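Side-chain contacts in beta-glucosidase (Saccharopolyspora erythraea D, PDB 5M6G), which probably hydrolyses terminal, non-reducing beta-D-glucosyl residues, releasing beta-D-glucose, as a two-domain enzyme of glycosyl hydrolase family 3: residues A[39-44]-A[381-386]; A[471-476]-A[490-495]; A[326-331]-A[350-355]; A[128-133]-A[163-168]. One frame throughout, in Å; residues are numbered along the deposited sequence.

Contact 1: A[39-44]-A[381-386]; sequences AYRDPR and GLFERP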
loop_
_atom_site.group_PDB
_atom_site.type_symbol
_atom_site.label_atom_id
_atom_site.label_comp_id
_atom_site.label_asym_id
_atom_site.label_seq_id
_atom_site.Cartn_x
_atom_site.Cartn_y
_atom_site.Cartn_z
ATOM N N ALA A 39 21.053 -29.397 13.723
ATOM C CA ALA A 39 21.839 -28.242 13.310
ATOM C C ALA A 39 20.955 -27.037 13.018
ATOM O O ALA A 39 21.404 -25.893 13.159
ATOM C CB ALA A 39 22.680 -28.591 12.086
ATOM N N TYR A 40 19.701 -27.262 12.612
ATOM C CA TYR A 40 18.847 -26.113 12.326
ATOM C C TYR A 40 18.516 -25.335 13.591
ATOM O O TYR A 40 18.118 -24.167 13.503
ATOM C CB TYR A 40 17.574 -26.552 11.575
ATOM C CG TYR A 40 16.422 -27.168 12.372
ATOM C CD1 TYR A 40 16.333 -28.552 12.573
ATOM C CD2 TYR A 40 15.383 -26.372 12.859
ATOM C CE1 TYR A 40 15.256 -29.115 13.281
ATOM C CE2 TYR A 40 14.309 -26.924 13.564
ATOM C CZ TYR A 40 14.245 -28.287 13.765
ATOM O OH TYR A 40 13.173 -28.809 14.455
ATOM N N ARG A 41 18.702 -25.947 14.761
ATOM C CA ARG A 41 18.527 -25.273 16.041
ATOM C C ARG A 41 19.775 -24.532 16.499
ATOM O O ARG A 41 19.747 -23.905 17.561
ATOM C CB ARG A 41 18.118 -26.286 17.121
ATOM C CG ARG A 41 16.708 -26.827 16.969
ATOM C CD ARG A 41 15.692 -25.720 17.195
ATOM N NE ARG A 41 14.306 -26.180 17.124
ATOM C CZ ARG A 41 13.278 -25.365 16.916
ATOM N NH1 ARG A 41 13.492 -24.066 16.752
ATOM N NH2 ARG A 41 12.042 -25.843 16.864
ATOM N N ASP A 42 20.875 -24.614 15.748
ATOM C CA ASP A 42 22.090 -23.888 16.094
ATOM C C ASP A 42 22.004 -22.468 15.551
ATOM O O ASP A 42 22.047 -22.264 14.329
ATOM C CB ASP A 42 23.325 -24.606 15.541
ATOM C CG ASP A 42 24.634 -23.960 15.980
ATOM O OD1 ASP A 42 24.617 -22.837 16.526
ATOM O OD2 ASP A 42 25.694 -24.578 15.761
ATOM N N PRO A 43 21.908 -21.457 16.418
ATOM C CA PRO A 43 21.765 -20.087 15.923
ATOM C C PRO A 43 23.056 -19.474 15.401
ATOM O O PRO A 43 22.997 -18.403 14.788
ATOM C CB PRO A 43 21.245 -19.333 17.148
ATOM C CG PRO A 43 21.807 -20.075 18.300
ATOM C CD PRO A 43 21.836 -21.524 17.891
ATOM N N ARG A 44 24.209 -20.103 15.602
ATOM C CA ARG A 44 25.450 -19.611 15.013
ATOM C C ARG A 44 25.732 -20.208 13.642
ATOM O O ARG A 44 26.707 -19.811 12.997
ATOM C CB ARG A 44 26.632 -19.911 15.936
ATOM C CG ARG A 44 26.465 -19.349 17.341
ATOM C CD ARG A 44 27.562 -19.827 18.284
ATOM N NE ARG A 44 27.906 -21.244 18.126
ATOM C CZ ARG A 44 27.079 -22.270 18.343
ATOM N NH1 ARG A 44 25.824 -22.061 18.718
ATOM N NH2 ARG A 44 27.511 -23.516 18.181
ATOM N N GLY A 381 15.029 -14.079 11.941
ATOM C CA GLY A 381 15.308 -14.379 13.327
ATOM C C GLY A 381 14.194 -15.094 14.049
ATOM O O GLY A 381 14.231 -15.179 15.277
ATOM N N LEU A 382 13.224 -15.651 13.315
ATOM C CA LEU A 382 12.036 -16.233 13.939
ATOM C C LEU A 382 12.358 -17.485 14.741
ATOM O O LEU A 382 11.610 -17.830 15.666
ATOM C CB LEU A 382 10.989 -16.559 12.872
ATOM C CG LEU A 382 10.341 -15.325 12.233
ATOM C CD1 LEU A 382 9.403 -15.730 11.090
ATOM C CD2 LEU A 382 9.590 -14.518 13.284
ATOM N N PHE A 383 13.432 -18.195 14.392
ATOM C CA PHE A 383 13.795 -19.387 15.148
ATOM C C PHE A 383 14.455 -19.040 16.476
ATOM O O PHE A 383 14.561 -19.907 17.349
ATOM C CB PHE A 383 14.734 -20.286 14.328
ATOM C CG PHE A 383 14.058 -21.036 13.208
ATOM C CD1 PHE A 383 13.787 -20.417 11.993
ATOM C CD2 PHE A 383 13.718 -22.373 13.361
ATOM C CE1 PHE A 383 13.180 -21.117 10.953
ATOM C CE2 PHE A 383 13.111 -23.079 12.328
ATOM C CZ PHE A 383 12.839 -22.457 11.126
ATOM N N GLU A 384 14.908 -17.799 16.642
ATOM C CA GLU A 384 15.504 -17.313 17.879
ATOM C C GLU A 384 14.556 -16.424 18.673
ATOM O O GLU A 384 14.499 -16.533 19.901
ATOM C CB GLU A 384 16.792 -16.534 17.577
ATOM C CG GLU A 384 18.023 -17.407 17.339
ATOM C CD GLU A 384 17.909 -18.263 16.093
ATOM O OE1 GLU A 384 17.888 -17.717 14.968
ATOM O OE2 GLU A 384 17.828 -19.497 16.239
ATOM N N ARG A 385 13.795 -15.564 17.992
ATOM C CA ARG A 385 12.933 -14.555 18.623
ATOM C C ARG A 385 11.573 -14.585 17.941
ATOM O O ARG A 385 11.284 -13.751 17.073
ATOM C CB ARG A 385 13.552 -13.161 18.518
ATOM C CG ARG A 385 14.854 -12.998 19.282
ATOM C CD ARG A 385 15.616 -11.755 18.838
ATOM N NE ARG A 385 16.188 -11.923 17.504
ATOM C CZ ARG A 385 17.279 -12.642 17.248
ATOM N NH1 ARG A 385 17.921 -13.261 18.235
ATOM N NH2 ARG A 385 17.729 -12.743 16.008
ATOM N N PRO A 386 10.719 -15.547 18.289
ATOM C CA PRO A 386 9.464 -15.717 17.543
ATOM C C PRO A 386 8.326 -14.783 17.943
ATOM O O PRO A 386 7.343 -14.698 17.196
ATOM C CB PRO A 386 9.091 -17.175 17.844
ATOM C CG PRO A 386 9.707 -17.441 19.157
ATOM C CD PRO A 386 11.017 -16.722 19.123
#
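The ring of F383 meets two side chains of segment 39-44. At its edge, close to its plane, lies the guanidinium of R41, with NH1 3.8 Å from CD2; the two planes stand 63° apart. Y40 crosses F383 at about a right angle, the edge of its own ring bringing CD2 to 4.0 Å from CE2 of F383. Within segment 39-44 the flat groups are layered: CG of R41 sits over one face of the Y40 ring, toward its rim, and CE2 of Y40 lies 3.6 Å above the plane of the R41 guanidinium. The R41 chain bends at chi2 (-67°), which turns it back over Y40 and delivers NH1 to F383. Further along, CB of P43 rests 3.5 Å from OE2 of E384. That carboxylate forms a salt bridge with R50, whose side chain also touches F383. With an alanine in place of E384, R50 would probably lose this acidic mate and P43 the group that lies against it. No hydrogen bond joins the two segments directly; R50 makes a polar connection instead, since it also donates to O of Y40. The phenol OH of Y40 is hydrogen-bonded to O of L120. Near the surface, then, the short 3-10 turn leading into helix 47-57 packs on the loop that follows helix 363-379, where F383 also stacks on F378.

Contact 2: A[471-476]-A[490-495]; sequences AAASGS and SYRAAI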
loop_
_atom_site.group_PDB
_atom_site.type_symbol
_atom_site.label_atom_id
_atom_site.label_comp_id
_atom_site.label_asym_id
_atom_site.label_seq_id
_atom_site.Cartn_x
_atom_site.Cartn_y
_atom_site.Cartn_z
ATOM N N ALA A 471 -6.206 25.432 14.039
ATOM C CA ALA A 471 -5.023 25.616 14.875
ATOM C C ALA A 471 -4.006 26.535 14.208
ATOM O O ALA A 471 -3.324 27.309 14.890
ATOM C CB ALA A 471 -4.391 24.261 15.201
ATOM N N ALA A 472 -3.873 26.453 12.879
ATOM C CA ALA A 472 -2.967 27.357 12.172
ATOM C C ALA A 472 -3.435 28.799 12.310
ATOM O O ALA A 472 -2.653 29.689 12.661
ATOM C CB ALA A 472 -2.866 26.959 10.696
ATOM N N ALA A 473 -4.715 29.041 12.038
ATOM C CA ALA A 473 -5.314 30.367 12.161
ATOM C C ALA A 473 -5.881 30.539 13.572
ATOM O O ALA A 473 -7.077 30.755 13.782
ATOM C CB ALA A 473 -6.387 30.559 11.098
ATOM N N SER A 474 -4.978 30.418 14.549
ATOM C CA SER A 474 -5.394 30.275 15.943
ATOM C C SER A 474 -6.004 31.549 16.505
ATOM O O SER A 474 -6.715 31.487 17.512
ATOM C CB SER A 474 -4.210 29.829 16.799
ATOM O OG SER A 474 -3.063 30.629 16.571
ATOM N N GLY A 475 -5.744 32.695 15.882
ATOM C CA GLY A 475 -6.388 33.936 16.234
ATOM C C GLY A 475 -7.615 34.263 15.420
ATOM O O GLY A 475 -8.199 35.336 15.601
ATOM N N SER A 476 -8.043 33.370 14.532
ATOM C CA SER A 476 -9.135 33.646 13.612
ATOM C C SER A 476 -10.364 32.833 13.983
ATOM O O SER A 476 -10.253 31.676 14.405
ATOM C CB SER A 476 -8.747 33.321 12.157
ATOM O OG SER A 476 -7.724 34.177 11.673
ATOM N N SER A 490 -18.430 38.602 4.099
ATOM C CA SER A 490 -17.666 39.077 5.245
ATOM C C SER A 490 -16.433 38.227 5.539
ATOM O O SER A 490 -15.620 38.621 6.383
ATOM C CB SER A 490 -18.556 39.128 6.492
ATOM O OG SER A 490 -18.769 37.830 7.024
ATOM N N TYR A 491 -16.277 37.079 4.882
ATOM C CA TYR A 491 -15.143 36.193 5.121
ATOM C C TYR A 491 -13.952 36.609 4.267
ATOM O O TYR A 491 -14.110 37.100 3.147
ATOM C CB TYR A 491 -15.536 34.741 4.824
ATOM C CG TYR A 491 -16.460 34.173 5.880
ATOM C CD1 TYR A 491 -17.837 34.388 5.827
ATOM C CD2 TYR A 491 -15.948 33.441 6.944
ATOM C CE1 TYR A 491 -18.673 33.876 6.807
ATOM C CE2 TYR A 491 -16.767 32.932 7.918
ATOM C CZ TYR A 491 -18.124 33.147 7.853
ATOM O OH TYR A 491 -18.915 32.628 8.851
ATOM N N ARG A 492 -12.745 36.411 4.800
ATOM C CA ARG A 492 -11.575 36.827 4.042
ATOM C C ARG A 492 -11.146 35.788 3.019
ATOM O O ARG A 492 -10.506 36.147 2.025
ATOM C CB ARG A 492 -10.415 37.166 4.975
ATOM C CG ARG A 492 -9.750 35.992 5.622
ATOM C CD ARG A 492 -8.495 36.444 6.336
ATOM N NE ARG A 492 -8.243 35.672 7.544
ATOM C CZ ARG A 492 -7.338 34.709 7.636
ATOM N NH1 ARG A 492 -6.600 34.408 6.580
ATOM N NH2 ARG A 492 -7.163 34.060 8.787
ATOM N N ALA A 493 -11.503 34.522 3.225
ATOM C CA ALA A 493 -11.226 33.475 2.247
ATOM C C ALA A 493 -12.109 32.285 2.573
ATOM O O ALA A 493 -12.552 32.119 3.711
ATOM C CB ALA A 493 -9.753 33.059 2.244
ATOM N N ALA A 494 -12.363 31.461 1.559
ATOM C CA ALA A 494 -13.132 30.238 1.739
ATOM C C ALA A 494 -12.327 29.068 1.194
ATOM O O ALA A 494 -11.777 29.154 0.091
ATOM C CB ALA A 494 -14.497 30.319 1.040
ATOM N N ILE A 495 -12.277 27.980 1.962
ATOM C CA ILE A 495 -11.502 26.788 1.622
ATOM C C ILE A 495 -12.478 25.640 1.420
ATOM O O ILE A 495 -13.235 25.295 2.333
ATOM C CB ILE A 495 -10.476 26.442 2.716
ATOM C CG1 ILE A 495 -9.566 27.640 2.981
ATOM C CG2 ILE A 495 -9.651 25.200 2.321
ATOM C CD1 ILE A 495 -8.872 27.571 4.323
#
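R492 reaches S476 with one end of its guanidinium: NH2 donates to OG over 2.9 Å. The bond is bent at the hydrogen, with an N-H...O angle of 142°, although the hydroxyl oxygen lies near the guanidinium plane and so meets the group at its edge. CB of A473 also sits at this edge, 4.3 Å from NH2 of R492, a loose van der Waals approach. The hydroxyl of S476 also has a weak hydrogen bond with O of G429. One shell out, the arginine is fixed from its other nitrogens. NE forms a salt bridge with D427 and donates to O of G429, while NH1 has a weak bond to O of A425. With CG set between the backbone N and the carbonyl carbon (chi1 73°), the side chain runs out from the backbone just ahead of the strand toward S476. The serine, for its part, is positioned by a type I turn from A473 to S476, closed by S476 N donating to A473 O. The contact thus joins the turn after helix 465-472 to the entry of strand 493-499. In the mixed sheet of the C-terminal domain that strand lies between 431-434 and 534-539, and L431 touches both A473 and R492.

Contact 3: A[326-331]-A[350-355]; sequences DEVRAS and DYLRAE. With MG (magnesium ion), chain B.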
loop_
_atom_site.group_PDB
_atom_site.type_symbol
_atom_site.label_atom_id
_atom_site.label_comp_id
_atom_site.label_asym_id
_atom_site.label_seq_id
_atom_site.Cartn_x
_atom_site.Cartn_y
_atom_site.Cartn_z
ATOM N N ASP A 326 -6.028 -28.233 -11.504
ATOM C CA ASP A 326 -5.329 -27.619 -12.631
ATOM C C ASP A 326 -4.756 -26.257 -12.256
ATOM O O ASP A 326 -3.661 -25.889 -12.695
ATOM C CB ASP A 326 -6.277 -27.458 -13.824
ATOM C CG ASP A 326 -6.681 -28.779 -14.447
ATOM O OD1 ASP A 326 -6.032 -29.812 -14.168
ATOM O OD2 ASP A 326 -7.649 -28.777 -15.236
ATOM N N GLU A 327 -5.495 -25.481 -11.465
ATOM C CA GLU A 327 -5.010 -24.157 -11.102
ATOM C C GLU A 327 -3.863 -24.251 -10.108
ATOM O O GLU A 327 -2.888 -23.495 -10.207
ATOM C CB GLU A 327 -6.160 -23.311 -10.557
ATOM C CG GLU A 327 -7.127 -22.880 -11.647
ATOM C CD GLU A 327 -8.400 -22.283 -11.098
ATOM O OE1 GLU A 327 -8.988 -22.895 -10.189
ATOM O OE2 GLU A 327 -8.810 -21.197 -11.566
ATOM N N VAL A 328 -3.951 -25.183 -9.158
ATOM C CA VAL A 328 -2.822 -25.449 -8.271
ATOM C C VAL A 328 -1.581 -25.801 -9.085
ATOM O O VAL A 328 -0.517 -25.191 -8.922
ATOM C CB VAL A 328 -3.179 -26.564 -7.271
ATOM C CG1 VAL A 328 -1.970 -26.916 -6.402
ATOM C CG2 VAL A 328 -4.367 -26.141 -6.405
ATOM N N ARG A 329 -1.707 -26.779 -9.990
ATOM C CA ARG A 329 -0.571 -27.201 -10.808
ATOM C C ARG A 329 0.014 -26.036 -11.595
ATOM O O ARG A 329 1.232 -25.809 -11.578
ATOM C CB ARG A 329 -1.000 -28.322 -11.759
ATOM C CG ARG A 329 0.078 -28.770 -12.763
ATOM C CD ARG A 329 -0.513 -29.748 -13.805
ATOM N NE ARG A 329 -1.586 -30.530 -13.196
ATOM C CZ ARG A 329 -2.855 -30.514 -13.588
ATOM N NH1 ARG A 329 -3.226 -29.788 -14.638
ATOM N NH2 ARG A 329 -3.753 -31.236 -12.927
ATOM N N ALA A 330 -0.838 -25.286 -12.299
ATOM C CA ALA A 330 -0.334 -24.229 -13.171
ATOM C C ALA A 330 0.423 -23.172 -12.381
ATOM O O ALA A 330 1.458 -22.664 -12.835
ATOM C CB ALA A 330 -1.484 -23.586 -13.944
ATOM N N SER A 331 -0.072 -22.830 -11.188
ATOM C CA SER A 331 0.527 -21.724 -10.455
ATOM C C SER A 331 1.789 -22.153 -9.714
ATOM O O SER A 331 2.783 -21.414 -9.691
ATOM C CB SER A 331 -0.488 -21.136 -9.487
ATOM O OG SER A 331 -0.081 -19.837 -9.094
ATOM N N ASP A 350 -3.977 -31.063 0.005
ATOM C CA ASP A 350 -4.339 -32.341 -0.609
ATOM C C ASP A 350 -4.125 -32.309 -2.117
ATOM O O ASP A 350 -3.565 -33.249 -2.694
ATOM C CB ASP A 350 -5.790 -32.699 -0.282
ATOM C CG ASP A 350 -5.975 -33.132 1.166
ATOM O OD1 ASP A 350 -4.964 -33.435 1.828
ATOM O OD2 ASP A 350 -7.126 -33.184 1.634
ATOM N N TYR A 351 -4.567 -31.228 -2.774
ATOM C CA TYR A 351 -4.374 -31.105 -4.217
ATOM C C TYR A 351 -2.895 -31.115 -4.578
ATOM O O TYR A 351 -2.480 -31.803 -5.513
ATOM C CB TYR A 351 -5.025 -29.822 -4.743
ATOM C CG TYR A 351 -6.526 -29.873 -4.930
ATOM C CD1 TYR A 351 -7.253 -31.030 -4.663
ATOM C CD2 TYR A 351 -7.217 -28.751 -5.370
ATOM C CE1 TYR A 351 -8.632 -31.060 -4.832
ATOM C CE2 TYR A 351 -8.589 -28.769 -5.541
ATOM C CZ TYR A 351 -9.291 -29.923 -5.276
ATOM O OH TYR A 351 -10.651 -29.930 -5.454
ATOM N N LEU A 352 -2.088 -30.322 -3.867
ATOM C CA LEU A 352 -0.675 -30.231 -4.221
ATOM C C LEU A 352 0.033 -31.556 -3.973
ATOM O O LEU A 352 0.900 -31.954 -4.757
ATOM C CB LEU A 352 -0.003 -29.099 -3.440
ATOM C CG LEU A 352 1.426 -28.754 -3.870
ATOM C CD1 LEU A 352 1.554 -28.678 -5.402
ATOM C CD2 LEU A 352 1.879 -27.445 -3.228
ATOM N N ARG A 353 -0.329 -32.254 -2.892
ATOM C CA ARG A 353 0.257 -33.566 -2.633
ATOM C C ARG A 353 0.027 -34.497 -3.816
ATOM O O ARG A 353 0.952 -35.184 -4.270
ATOM C CB ARG A 353 -0.322 -34.175 -1.358
ATOM C CG ARG A 353 0.443 -35.429 -0.908
ATOM C CD ARG A 353 -0.298 -36.217 0.155
ATOM N NE ARG A 353 -0.385 -35.485 1.416
ATOM C CZ ARG A 353 -1.499 -34.933 1.888
ATOM N NH1 ARG A 353 -2.637 -35.037 1.210
ATOM N NH2 ARG A 353 -1.480 -34.297 3.049
ATOM N N ALA A 354 -1.205 -34.520 -4.340
ATOM C CA ALA A 354 -1.518 -35.388 -5.473
ATOM C C ALA A 354 -0.744 -34.981 -6.721
ATOM O O ALA A 354 -0.305 -35.840 -7.488
ATOM C CB ALA A 354 -3.018 -35.379 -5.754
ATOM N N GLU A 355 -0.582 -33.675 -6.955
ATOM C CA GLU A 355 0.219 -33.235 -8.094
ATOM C C GLU A 355 1.660 -33.705 -7.959
ATOM O O GLU A 355 2.283 -34.134 -8.940
ATOM C CB GLU A 355 0.175 -31.710 -8.225
ATOM C CG GLU A 355 -1.194 -31.144 -8.563
ATOM C CD GLU A 355 -1.762 -31.713 -9.849
ATOM O OE1 GLU A 355 -1.060 -31.687 -10.886
ATOM O OE2 GLU A 355 -2.911 -32.200 -9.813
HETATM MG MG MG B . -11.034 -21.299 -10.467
HETATM O O HOH W 1 -12.635 -22.886 -10.293
#
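V328 spreads its two methyls over the neighbouring helix: CG2 meets the edge of the Y351 ring, 4.0 Å from CD2, and CG1 lies 4.1 Å from CD1 of L352. This apolar patch sits where helix segments 326-331 and 350-355 cross at -65°, their axes 9.4 Å apart. Beside it, R329 and E355 close the gap with charge. CG of R329 is anti to the backbone N (chi1 175°), and the chain then bends at chi3, which brings NE to within 2.6 Å of OE1 of E355. The bond is fairly straight, at 162°. OE1 lies in the guanidinium plane, yet NE approaches it from above the carboxylate plane; NH2 adds a weak bond to OE2. At the far end of the guanidinium, NH1 and NH2 both grip OD1 of D326. On another side of the same helix E327 chelates a magnesium ion, with OE1 at 2.6 Å and OE2 at 2.5 Å from the metal, together with D315, D318, Q320, D322 and a water. R329 therefore stands between two acids, and the buried carboxylate of E355 between R329 and R360. Such a network is likely to favour the charged form of E355 and hold the guanidinium of R329 against turning.

Contact 4: A[128-133]-A[163-168]; sequences VDAVHG and AATAEE. With MG (magnesium ion), chain E; SOR (sorbitol), chain L.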
loop_
_atom_site.group_PDB
_atom_site.type_symbol
_atom_site.label_atom_id
_atom_site.label_comp_id
_atom_site.label_asym_id
_atom_site.label_seq_id
_atom_site.Cartn_x
_atom_site.Cartn_y
_atom_site.Cartn_z
ATOM N N VAL A 128 0.679 -8.927 6.592
ATOM C CA VAL A 128 -0.398 -7.956 6.726
ATOM C C VAL A 128 -0.171 -6.877 5.678
ATOM O O VAL A 128 0.955 -6.655 5.234
ATOM C CB VAL A 128 -0.423 -7.358 8.157
ATOM C CG1 VAL A 128 0.752 -6.409 8.372
ATOM C CG2 VAL A 128 -1.729 -6.643 8.422
ATOM N N ASP A 129 -1.240 -6.178 5.304
ATOM C CA ASP A 129 -1.101 -4.961 4.497
ATOM C C ASP A 129 -0.802 -3.796 5.433
ATOM O O ASP A 129 -1.706 -3.226 6.046
ATOM C CB ASP A 129 -2.357 -4.678 3.680
ATOM C CG ASP A 129 -2.636 -5.750 2.647
ATOM O OD1 ASP A 129 -1.972 -5.747 1.583
ATOM O OD2 ASP A 129 -3.527 -6.587 2.902
ATOM N N ALA A 130 0.475 -3.462 5.579
ATOM C CA ALA A 130 0.882 -2.220 6.226
ATOM C C ALA A 130 1.411 -1.334 5.105
ATOM O O ALA A 130 2.619 -1.234 4.887
ATOM C CB ALA A 130 1.927 -2.457 7.331
ATOM N N VAL A 131 0.480 -0.694 4.378
ATOM C CA VAL A 131 0.804 -0.003 3.127
ATOM C C VAL A 131 0.864 1.524 3.256
ATOM O O VAL A 131 1.305 2.194 2.307
ATOM C CB VAL A 131 -0.189 -0.391 2.011
ATOM C CG1 VAL A 131 -0.091 -1.871 1.725
ATOM C CG2 VAL A 131 -1.615 -0.023 2.411
ATOM N N HIS A 132 0.410 2.099 4.375
ATOM C CA HIS A 132 0.694 3.509 4.653
ATOM C C HIS A 132 0.667 3.650 6.177
ATOM O O HIS A 132 -0.168 4.324 6.780
ATOM C CB HIS A 132 -0.242 4.492 3.937
ATOM C CG HIS A 132 -1.705 4.348 4.259
ATOM N ND1 HIS A 132 -2.555 5.437 4.325
ATOM C CD2 HIS A 132 -2.477 3.259 4.480
ATOM C CE1 HIS A 132 -3.784 5.021 4.571
ATOM N NE2 HIS A 132 -3.762 3.704 4.683
ATOM N N GLY A 133 1.648 3.003 6.805
ATOM C CA GLY A 133 1.594 2.716 8.223
ATOM C C GLY A 133 0.992 1.344 8.459
ATOM O O GLY A 133 0.631 0.618 7.529
ATOM N N ALA A 163 10.828 2.718 7.848
ATOM C CA ALA A 163 11.404 2.324 9.135
ATOM C C ALA A 163 10.423 2.538 10.279
ATOM O O ALA A 163 10.323 1.696 11.183
ATOM C CB ALA A 163 12.696 3.098 9.393
ATOM N N ALA A 164 9.702 3.660 10.275
ATOM C CA ALA A 164 8.726 3.897 11.333
ATOM C C ALA A 164 7.568 2.914 11.238
ATOM O O ALA A 164 7.092 2.407 12.263
ATOM C CB ALA A 164 8.219 5.341 11.280
ATOM N N THR A 165 7.099 2.640 10.016
ATOM C CA THR A 165 6.078 1.617 9.812
ATOM C C THR A 165 6.546 0.275 10.360
ATOM O O THR A 165 5.805 -0.413 11.073
ATOM C CB THR A 165 5.743 1.507 8.321
ATOM O OG1 THR A 165 5.162 2.740 7.876
ATOM C CG2 THR A 165 4.762 0.381 8.073
ATOM N N ALA A 166 7.789 -0.096 10.057
ATOM C CA ALA A 166 8.299 -1.390 10.496
ATOM C C ALA A 166 8.298 -1.490 12.020
ATOM O O ALA A 166 7.965 -2.541 12.581
ATOM C CB ALA A 166 9.701 -1.617 9.931
ATOM N N GLU A 167 8.642 -0.395 12.707
ATOM C CA GLU A 167 8.586 -0.407 14.165
ATOM C C GLU A 167 7.179 -0.686 14.662
ATOM O O GLU A 167 6.992 -1.484 15.592
ATOM C CB GLU A 167 9.083 0.916 14.732
ATOM C CG GLU A 167 10.579 1.012 14.857
ATOM C CD GLU A 167 10.985 2.284 15.558
ATOM O OE1 GLU A 167 10.373 3.335 15.264
ATOM O OE2 GLU A 167 11.886 2.229 16.414
ATOM N N GLU A 168 6.169 -0.041 14.058
ATOM C CA GLU A 168 4.811 -0.210 14.565
ATOM C C GLU A 168 4.272 -1.595 14.242
ATOM O O GLU A 168 3.469 -2.141 15.010
ATOM C CB GLU A 168 3.902 0.899 14.015
ATOM C CG GLU A 168 4.420 2.269 14.412
ATOM C CD GLU A 168 3.375 3.371 14.329
ATOM O OE1 GLU A 168 2.187 3.076 14.086
ATOM O OE2 GLU A 168 3.757 4.535 14.522
HETATM MG MG MG E . 10.573 5.248 15.564
HETATM C C1 SOR L . -2.758 -6.746 -2.486
HETATM C C2 SOR L . -3.055 -7.031 -1.024
HETATM C C3 SOR L . -4.221 -8.012 -0.940
HETATM C C4 SOR L . -4.795 -8.063 0.473
HETATM C C5 SOR L . -6.245 -8.555 0.512
HETATM C C6 SOR L . -6.821 -8.227 1.886
HETATM O O1 SOR L . -2.109 -5.505 -2.626
HETATM O O2 SOR L . -1.907 -7.580 -0.401
HETATM O O3 SOR L . -3.756 -9.283 -1.311
HETATM O O4 SOR L . -3.992 -8.895 1.285
HETATM O O5 SOR L . -7.038 -7.965 -0.510
HETATM O O6 SOR L . -8.232 -8.284 1.858
HETATM O O HOH W 2 12.848 5.103 15.869
HETATM O O HOH W 3 10.295 5.480 17.466
HETATM O O HOH W 4 10.984 7.278 15.108
HETATM O O HOH W 5 11.114 5.259 13.400
#
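A130 and G133 pack on T165 where a loop of the TIM-barrel-like N-terminal domain, the one after strand 125-128, lies against helix 155-170. The contact between the segments is van der Waals. CB of A130 is 4.1 Å from CG2 of T165, and CG2 of T165 lies 3.9 Å from CA of G133. The threonine's CG2 is anti to its own N and OG1 beside it (chi1 -64°), which turns both branches toward the glycine from one side: OG1 of T165 comes to 3.6 Å from CA of G133. Phi of 93° and psi of 180° suit glycine at this point, since a CB would press on the preceding carbonyl.

Hydrogen bonds serve each segment separately. OG1 of T165 turns to O of I161, one turn back in its helix. In the loop, D129 faces the sorbitol pocket with both carboxylate oxygens: OD1 accepts from O2 of the bound sorbitol at 2.7 Å, and OD2 from O4 at 2.9 Å. An asparagine in place of D129 would probably leave one of these two hydroxyls without its acceptor, because an amide nitrogen cannot accept.

Metal coordination occupies the far side of the helix. E167 and H401 bind a magnesium ion whose shell four waters fill out. E168, next in the helix, is hydrogen-bonded to ND1 of H401 and so positions that ligand from the second shell. E167 binds through one oxygen: OE1 is 1.9 Å from the magnesium, while OE2 stays 3.4 Å away.

From the N terminus, residues 39-44 open contact 1, which closes only at 381-386, so nearly all of the N-terminal domain lies in its loop. Contacts 4 and 3 are nested there in series. Contact 4 closes first, tying a pocket loop to helix 155-170; contact 3 follows, joining helices 325-334 and 345-357; the centres of contacts 3 and 4 are about 33 Å apart. Contact 2 comes after contact 1 has closed and draws 471-476 to 490-495 in the C-terminal domain. No two contacts cross. Contacts 1 and 2 lie on opposite sides of the chain's centre, their centres about 59 Å apart, and contact 4 is nearest that centre.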